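Local coordinates for protein HhaI Restriction Endonuclease (Haemophilus parahaemolyticus, PDB 6UKF) that binds double-stranded DNA and cuts it as a restriction endonuclease, probably hydrolysing phosphodiester bonds within the sequence GCGC, at residues Asn41-Gly55 with Ile117-Thr131. Sequence-based numbering, arbitrary orientation.
Sequences NPFYIEAKMPHSQCG and IKEYYKSKSVKFFIT. With EDO (1,2-ethanediol), chain E; EDO (1,2-ethanediol), chain I; EDO (1,2-ethanediol), chain O; nucleotides of chain B.
Tyr44 to Lys48 pair with Val126 to Thr131 where strands 43-47 and 126-132 run parallel as neighbouring inner strands of a mixed five-stranded sheet, and Glu46-Ala47-Lys48 fits the ExK element of PD-(D/E)XK nucleases. The backbone bonds start with Tyr44 N to the O of Ser125, the residue just before the strand (2.9 Å). A beta bulge then shifts the register, with Tyr44 O accepting Lys127 N while Ile45 pairs with Phe128. Beyond it, Glu46 N binds Phe128 O and Glu46 O takes Ile130 N (2.8 Å), and Lys48 N reaches Ile130 O.

On the face toward helix 110-123, Glu46 CB sits over the centre of the Phe129 ring in a CH-pi contact, 3.6 Å from its centroid. Lys48 CG meets the edge of that ring, and Phe129 CZ in turn covers one face of Tyr121. Cys54 SG, 3.7 Å from Tyr121 CE2, brings strand 51-62 against the helix. On the opposite face, Ile130 CG2 packs on Ile45 CG2 and Ala47 CB, and the Phe43 and Phe128 rings meet obliquely, backed by Phe252.

At the DNA end, Lys48 NZ donates to both Gln53 O and phosphate oxygen OP2 of DA10 (chain B). A chi1 of -174° turns Thr131 OG1 away from its own N and onto Lys48 O, a 2.6 Å hydrogen bond.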
loop_
_atom_site.group_PDB
_atom_site.type_symbol
_atom_site.label_atom_id
_atom_site.label_comp_id
_atom_site.label_asym_id
_atom_site.label_seq_id
_atom_site.Cartn_x
_atom_site.Cartn_y
_atom_site.Cartn_z
ATOM N N ASN A 41 6.332 -16.727 -19.461
ATOM C CA ASN A 41 5.377 -15.630 -19.571
ATOM C C ASN A 41 5.314 -14.966 -18.200
ATOM O O ASN A 41 4.340 -15.142 -17.457
ATOM C CB ASN A 41 4.006 -16.160 -19.982
ATOM C CG ASN A 41 2.954 -15.071 -20.059
ATOM O OD1 ASN A 41 3.238 -13.938 -20.449
ATOM N ND2 ASN A 41 1.730 -15.411 -19.683
ATOM N N PRO A 42 6.345 -14.214 -17.825
ATOM C CA PRO A 42 6.414 -13.699 -16.456
ATOM C C PRO A 42 5.406 -12.590 -16.224
ATOM O O PRO A 42 5.068 -11.819 -17.124
ATOM C CB PRO A 42 7.844 -13.160 -16.357
ATOM C CG PRO A 42 8.178 -12.774 -17.752
ATOM C CD PRO A 42 7.515 -13.806 -18.623
ATOM N N PHE A 43 4.929 -12.513 -14.988
ATOM C CA PHE A 43 4.040 -11.435 -14.589
ATOM C C PHE A 43 3.982 -11.413 -13.074
ATOM O O PHE A 43 4.326 -12.391 -12.404
ATOM C CB PHE A 43 2.628 -11.599 -15.167
ATOM C CG PHE A 43 1.985 -12.918 -14.842
ATOM C CD1 PHE A 43 2.075 -13.976 -15.728
ATOM C CD2 PHE A 43 1.294 -13.105 -13.655
ATOM C CE1 PHE A 43 1.496 -15.195 -15.441
ATOM C CE2 PHE A 43 0.711 -14.324 -13.362
ATOM C CZ PHE A 43 0.809 -15.370 -14.259
ATOM N N TYR A 44 3.545 -10.279 -12.543
ATOM C CA TYR A 44 3.353 -10.138 -11.112
ATOM C C TYR A 44 1.916 -10.475 -10.736
ATOM O O TYR A 44 0.982 -10.316 -11.530
ATOM C CB TYR A 44 3.709 -8.727 -10.644
ATOM C CG TYR A 44 5.191 -8.431 -10.709
ATOM C CD1 TYR A 44 6.031 -8.733 -9.644
ATOM C CD2 TYR A 44 5.753 -7.854 -11.840
ATOM C CE1 TYR A 44 7.386 -8.465 -9.704
ATOM C CE2 TYR A 44 7.104 -7.582 -11.908
ATOM C CZ TYR A 44 7.917 -7.889 -10.838
ATOM O OH TYR A 44 9.264 -7.620 -10.901
ATOM N N ILE A 45 1.761 -10.968 -9.511
ATOM C CA ILE A 45 0.474 -11.314 -8.924
ATOM C C ILE A 45 0.334 -10.489 -7.654
ATOM O O ILE A 45 1.242 -10.477 -6.815
ATOM C CB ILE A 45 0.397 -12.817 -8.596
ATOM C CG1 ILE A 45 0.591 -13.655 -9.864
ATOM C CG2 ILE A 45 -0.936 -13.162 -7.925
ATOM C CD1 ILE A 45 0.956 -15.096 -9.587
ATOM N N GLU A 46 -0.784 -9.793 -7.520
ATOM C CA GLU A 46 -1.056 -8.972 -6.348
ATOM C C GLU A 46 -1.923 -9.766 -5.382
ATOM O O GLU A 46 -3.026 -10.191 -5.737
ATOM C CB GLU A 46 -1.760 -7.674 -6.738
ATOM C CG GLU A 46 -0.860 -6.452 -6.682
ATOM C CD GLU A 46 -0.255 -6.243 -5.305
ATOM O OE1 GLU A 46 -0.999 -6.344 -4.309
ATOM O OE2 GLU A 46 0.968 -6.002 -5.216
ATOM N N ALA A 47 -1.427 -9.961 -4.163
ATOM C CA ALA A 47 -2.220 -10.567 -3.105
ATOM C C ALA A 47 -2.966 -9.454 -2.379
ATOM O O ALA A 47 -2.382 -8.418 -2.045
ATOM C CB ALA A 47 -1.330 -11.343 -2.136
ATOM N N LYS A 48 -4.262 -9.657 -2.162
ATOM C CA LYS A 48 -5.083 -8.686 -1.456
ATOM C C LYS A 48 -5.950 -9.414 -0.446
ATOM O O LYS A 48 -6.604 -10.404 -0.785
ATOM C CB LYS A 48 -5.990 -7.914 -2.422
ATOM C CG LYS A 48 -5.261 -6.895 -3.275
ATOM C CD LYS A 48 -4.824 -5.701 -2.443
ATOM C CE LYS A 48 -3.726 -4.921 -3.124
ATOM N NZ LYS A 48 -3.151 -3.878 -2.228
ATOM N N MET A 49 -5.965 -8.914 0.784
ATOM C CA MET A 49 -6.919 -9.402 1.758
ATOM C C MET A 49 -8.316 -8.915 1.384
ATOM O O MET A 49 -8.471 -8.006 0.564
ATOM C CB MET A 49 -6.542 -8.921 3.155
ATOM C CG MET A 49 -5.185 -9.423 3.610
ATOM S SD MET A 49 -4.911 -9.267 5.384
ATOM C CE MET A 49 -5.931 -10.609 5.994
ATOM N N PRO A 50 -9.353 -9.522 1.959
ATOM C CA PRO A 50 -10.721 -9.113 1.605
ATOM C C PRO A 50 -10.997 -7.629 1.773
ATOM O O PRO A 50 -11.787 -7.075 1.003
ATOM C CB PRO A 50 -11.590 -9.978 2.526
ATOM C CG PRO A 50 -10.776 -11.212 2.731
ATOM C CD PRO A 50 -9.339 -10.755 2.771
ATOM N N HIS A 51 -10.384 -6.969 2.753
ATOM C CA HIS A 51 -10.521 -5.528 2.950
ATOM C C HIS A 51 -9.131 -4.922 2.845
ATOM O O HIS A 51 -8.313 -5.067 3.760
ATOM C CB HIS A 51 -11.156 -5.221 4.301
ATOM C CG HIS A 51 -12.492 -5.865 4.487
ATOM N ND1 HIS A 51 -13.652 -5.336 3.965
ATOM C CD2 HIS A 51 -12.850 -7.008 5.118
ATOM C CE1 HIS A 51 -14.669 -6.118 4.277
ATOM N NE2 HIS A 51 -14.210 -7.139 4.977
ATOM N N SER A 52 -8.865 -4.248 1.730
ATOM C CA SER A 52 -7.542 -3.747 1.406
ATOM C C SER A 52 -7.664 -2.371 0.769
ATOM O O SER A 52 -8.757 -1.909 0.433
ATOM C CB SER A 52 -6.831 -4.672 0.408
ATOM O OG SER A 52 -6.685 -5.980 0.923
ATOM N N GLN A 53 -6.520 -1.729 0.588
ATOM C CA GLN A 53 -6.400 -0.559 -0.266
ATOM C C GLN A 53 -5.709 -0.997 -1.553
ATOM O O GLN A 53 -5.241 -2.132 -1.667
ATOM C CB GLN A 53 -5.693 0.575 0.474
ATOM C CG GLN A 53 -6.528 1.028 1.675
ATOM C CD GLN A 53 -5.857 2.081 2.525
ATOM O OE1 GLN A 53 -6.217 3.257 2.467
ATOM N NE2 GLN A 53 -4.890 1.663 3.337
ATOM N N CYS A 54 -5.804 -0.159 -2.578
ATOM C CA CYS A 54 -5.489 -0.633 -3.919
ATOM C C CYS A 54 -4.955 0.465 -4.840
ATOM O O CYS A 54 -5.415 0.624 -5.971
ATOM C CB CYS A 54 -6.706 -1.344 -4.509
ATOM S SG CYS A 54 -6.303 -2.664 -5.651
ATOM N N GLY A 55 -4.003 1.256 -4.364
ATOM C CA GLY A 55 -3.366 2.260 -5.191
ATOM C C GLY A 55 -3.722 3.677 -4.754
ATOM O O GLY A 55 -4.709 3.918 -4.054
ATOM N N ILE A 117 -7.689 1.344 -11.508
ATOM C CA ILE A 117 -6.988 0.187 -10.956
ATOM C C ILE A 117 -6.457 -0.700 -12.076
ATOM O O ILE A 117 -5.303 -1.144 -12.049
ATOM C CB ILE A 117 -7.925 -0.575 -9.995
ATOM C CG1 ILE A 117 -8.097 0.224 -8.696
ATOM C CG2 ILE A 117 -7.416 -1.984 -9.710
ATOM C CD1 ILE A 117 -9.172 -0.312 -7.773
ATOM N N LYS A 118 -7.287 -0.964 -13.084
ATOM C CA LYS A 118 -6.844 -1.805 -14.191
ATOM C C LYS A 118 -5.656 -1.180 -14.911
ATOM O O LYS A 118 -4.659 -1.853 -15.188
ATOM C CB LYS A 118 -8.001 -2.050 -15.159
ATOM C CG LYS A 118 -9.058 -2.979 -14.602
ATOM C CD LYS A 118 -10.227 -3.143 -15.548
ATOM C CE LYS A 118 -11.225 -4.157 -15.013
ATOM N NZ LYS A 118 -12.419 -4.277 -15.893
ATOM N N GLU A 119 -5.758 0.111 -15.239
ATOM C CA GLU A 119 -4.655 0.798 -15.903
ATOM C C GLU A 119 -3.392 0.725 -15.060
ATOM O O GLU A 119 -2.314 0.368 -15.553
ATOM C CB GLU A 119 -5.027 2.263 -16.134
ATOM C CG GLU A 119 -6.111 2.497 -17.171
ATOM C CD GLU A 119 -5.567 2.586 -18.585
ATOM O OE1 GLU A 119 -4.371 2.909 -18.750
ATOM O OE2 GLU A 119 -6.338 2.337 -19.535
ATOM N N TYR A 120 -3.510 1.068 -13.778
ATOM C CA TYR A 120 -2.341 1.140 -12.916
ATOM C C TYR A 120 -1.672 -0.219 -12.777
ATOM O O TYR A 120 -0.456 -0.346 -12.954
ATOM C CB TYR A 120 -2.745 1.680 -11.546
ATOM C CG TYR A 120 -1.612 1.665 -10.558
ATOM C CD1 TYR A 120 -0.522 2.507 -10.718
ATOM C CD2 TYR A 120 -1.620 0.801 -9.472
ATOM C CE1 TYR A 120 0.524 2.495 -9.827
ATOM C CE2 TYR A 120 -0.576 0.783 -8.570
ATOM C CZ TYR A 120 0.492 1.633 -8.754
ATOM O OH TYR A 120 1.540 1.627 -7.865
ATOM N N TYR A 121 -2.448 -1.253 -12.463
ATOM C CA TYR A 121 -1.836 -2.559 -12.241
ATOM C C TYR A 121 -1.302 -3.157 -13.538
ATOM O O TYR A 121 -0.238 -3.783 -13.537
ATOM C CB TYR A 121 -2.782 -3.474 -11.463
ATOM C CG TYR A 121 -2.796 -3.059 -10.011
ATOM C CD1 TYR A 121 -1.785 -3.457 -9.152
ATOM C CD2 TYR A 121 -3.775 -2.211 -9.519
ATOM C CE1 TYR A 121 -1.767 -3.052 -7.834
ATOM C CE2 TYR A 121 -3.769 -1.801 -8.201
ATOM C CZ TYR A 121 -2.761 -2.225 -7.361
ATOM O OH TYR A 121 -2.745 -1.816 -6.049
ATOM N N LYS A 122 -1.983 -2.933 -14.664
ATOM C CA LYS A 122 -1.401 -3.329 -15.943
ATOM C C LYS A 122 -0.051 -2.653 -16.159
ATOM O O LYS A 122 0.896 -3.279 -16.651
ATOM C CB LYS A 122 -2.350 -2.990 -17.092
ATOM C CG LYS A 122 -3.604 -3.853 -17.170
ATOM C CD LYS A 122 -4.574 -3.294 -18.200
ATOM C CE LYS A 122 -5.886 -4.060 -18.224
ATOM N NZ LYS A 122 -6.847 -3.474 -19.193
ATOM N N SER A 123 0.058 -1.372 -15.793
ATOM C CA SER A 123 1.302 -0.637 -15.992
ATOM C C SER A 123 2.439 -1.198 -15.151
ATOM O O SER A 123 3.608 -0.998 -15.496
ATOM C CB SER A 123 1.092 0.843 -15.665
ATOM O OG SER A 123 1.237 1.092 -14.277
ATOM N N LYS A 124 2.126 -1.891 -14.059
ATOM C CA LYS A 124 3.132 -2.518 -13.217
ATOM C C LYS A 124 3.315 -3.996 -13.537
ATOM O O LYS A 124 3.936 -4.719 -12.751
ATOM C CB LYS A 124 2.773 -2.334 -11.741
ATOM C CG LYS A 124 2.518 -0.887 -11.341
ATOM C CD LYS A 124 3.675 0.019 -11.737
ATOM C CE LYS A 124 3.378 1.467 -11.395
ATOM N NZ LYS A 124 4.358 2.379 -12.044
ATOM N N SER A 125 2.794 -4.454 -14.675
ATOM C CA SER A 125 2.907 -5.848 -15.103
ATOM C C SER A 125 2.251 -6.807 -14.115
ATOM O O SER A 125 2.638 -7.974 -14.017
ATOM C CB SER A 125 4.357 -6.258 -15.375
ATOM O OG SER A 125 4.983 -5.376 -16.288
ATOM N N VAL A 126 1.252 -6.323 -13.383
ATOM C CA VAL A 126 0.418 -7.170 -12.541
ATOM C C VAL A 126 -0.734 -7.659 -13.406
ATOM O O VAL A 126 -1.605 -6.878 -13.799
ATOM C CB VAL A 126 -0.089 -6.416 -11.308
ATOM C CG1 VAL A 126 -1.131 -7.252 -10.563
ATOM C CG2 VAL A 126 1.068 -6.067 -10.394
ATOM N N LYS A 127 -0.734 -8.958 -13.708
ATOM C CA LYS A 127 -1.736 -9.550 -14.580
ATOM C C LYS A 127 -2.835 -10.274 -13.819
ATOM O O LYS A 127 -3.922 -10.472 -14.373
ATOM C CB LYS A 127 -1.081 -10.550 -15.543
ATOM C CG LYS A 127 -0.267 -9.939 -16.680
ATOM C CD LYS A 127 0.193 -11.032 -17.636
ATOM C CE LYS A 127 1.315 -10.573 -18.557
ATOM N NZ LYS A 127 0.828 -9.721 -19.680
ATOM N N PHE A 128 -2.574 -10.680 -12.577
ATOM C CA PHE A 128 -3.536 -11.427 -11.787
ATOM C C PHE A 128 -3.494 -10.945 -10.348
ATOM O O PHE A 128 -2.480 -10.427 -9.875
ATOM C CB PHE A 128 -3.240 -12.934 -11.810
ATOM C CG PHE A 128 -3.547 -13.583 -13.124
ATOM C CD1 PHE A 128 -2.630 -13.547 -14.160
ATOM C CD2 PHE A 128 -4.762 -14.214 -13.332
ATOM C CE1 PHE A 128 -2.918 -14.133 -15.379
ATOM C CE2 PHE A 128 -5.053 -14.800 -14.549
ATOM C CZ PHE A 128 -4.131 -14.758 -15.572
ATOM N N PHE A 129 -4.624 -11.111 -9.672
ATOM C CA PHE A 129 -4.744 -10.929 -8.237
ATOM C C PHE A 129 -5.067 -12.274 -7.604
ATOM O O PHE A 129 -5.691 -13.139 -8.227
ATOM C CB PHE A 129 -5.873 -9.945 -7.904
ATOM C CG PHE A 129 -5.471 -8.493 -7.977
ATOM C CD1 PHE A 129 -5.052 -7.925 -9.169
ATOM C CD2 PHE A 129 -5.534 -7.689 -6.848
ATOM C CE1 PHE A 129 -4.689 -6.590 -9.228
ATOM C CE2 PHE A 129 -5.177 -6.355 -6.906
ATOM C CZ PHE A 129 -4.754 -5.807 -8.097
ATOM N N ILE A 130 -4.637 -12.444 -6.358
ATOM C CA ILE A 130 -5.025 -13.588 -5.544
ATOM C C ILE A 130 -5.581 -13.067 -4.227
ATOM O O ILE A 130 -5.020 -12.142 -3.626
ATOM C CB ILE A 130 -3.868 -14.584 -5.325
ATOM C CG1 ILE A 130 -4.351 -15.797 -4.521
ATOM C CG2 ILE A 130 -2.678 -13.910 -4.651
ATOM C CD1 ILE A 130 -3.386 -16.961 -4.537
ATOM N N THR A 131 -6.702 -13.633 -3.802
ATOM C CA THR A 131 -7.311 -13.302 -2.526
ATOM C C THR A 131 -7.910 -14.587 -1.968
ATOM O O THR A 131 -7.700 -15.677 -2.508
ATOM C CB THR A 131 -8.311 -12.146 -2.689
ATOM O OG1 THR A 131 -8.786 -11.736 -1.401
ATOM C CG2 THR A 131 -9.496 -12.552 -3.553
HETATM C C1 EDO E . -8.877 -7.281 7.487
HETATM O O1 EDO E . -9.934 -6.316 7.519
HETATM C C2 EDO E . -8.386 -7.466 6.054
HETATM O O2 EDO E . -9.377 -8.160 5.285
HETATM C C1 EDO I . 7.164 -8.913 -16.168
HETATM O O1 EDO I . 5.954 -8.874 -16.934
HETATM C C2 EDO I . 8.213 -8.002 -16.798
HETATM O O2 EDO I . 7.796 -6.634 -16.702
HETATM C C1 EDO O . 1.491 -3.305 -6.488
HETATM O O1 EDO O . 2.469 -3.574 -5.478
HETATM C C2 EDO O . 2.144 -2.673 -7.708
HETATM O O2 EDO O . 2.813 -1.471 -7.317
ATOM P P DA B 10 -3.309 -5.613 1.638
ATOM O OP1 DA B 10 -3.631 -7.055 1.602
ATOM O OP2 DA B 10 -3.248 -4.835 0.382
ATOM O "O5'" DA B 10 -4.350 -4.825 2.564
ATOM C "C5'" DA B 10 -4.910 -5.449 3.705
ATOM C "C4'" DA B 10 -4.264 -4.921 4.962
ATOM O "O4'" DA B 10 -4.435 -3.477 5.042
ATOM C "C3'" DA B 10 -4.837 -5.474 6.262
ATOM O "O3'" DA B 10 -3.772 -5.657 7.179
ATOM C "C2'" DA B 10 -5.841 -4.407 6.687
ATOM C "C1'" DA B 10 -5.169 -3.131 6.210
ATOM N N9 DA B 10 -6.077 -2.052 5.851
ATOM C C8 DA B 10 -7.188 -2.133 5.060
ATOM N N7 DA B 10 -7.799 -0.987 4.887
ATOM C C5 DA B 10 -7.025 -0.087 5.600
ATOM C C6 DA B 10 -7.139 1.297 5.816
ATOM N N6 DA B 10 -8.125 2.037 5.305
ATOM N N1 DA B 10 -6.200 1.892 6.582
ATOM C C2 DA B 10 -5.214 1.144 7.091
ATOM N N3 DA B 10 -5.002 -0.163 6.957
ATOM C C4 DA B 10 -5.955 -0.726 6.193
#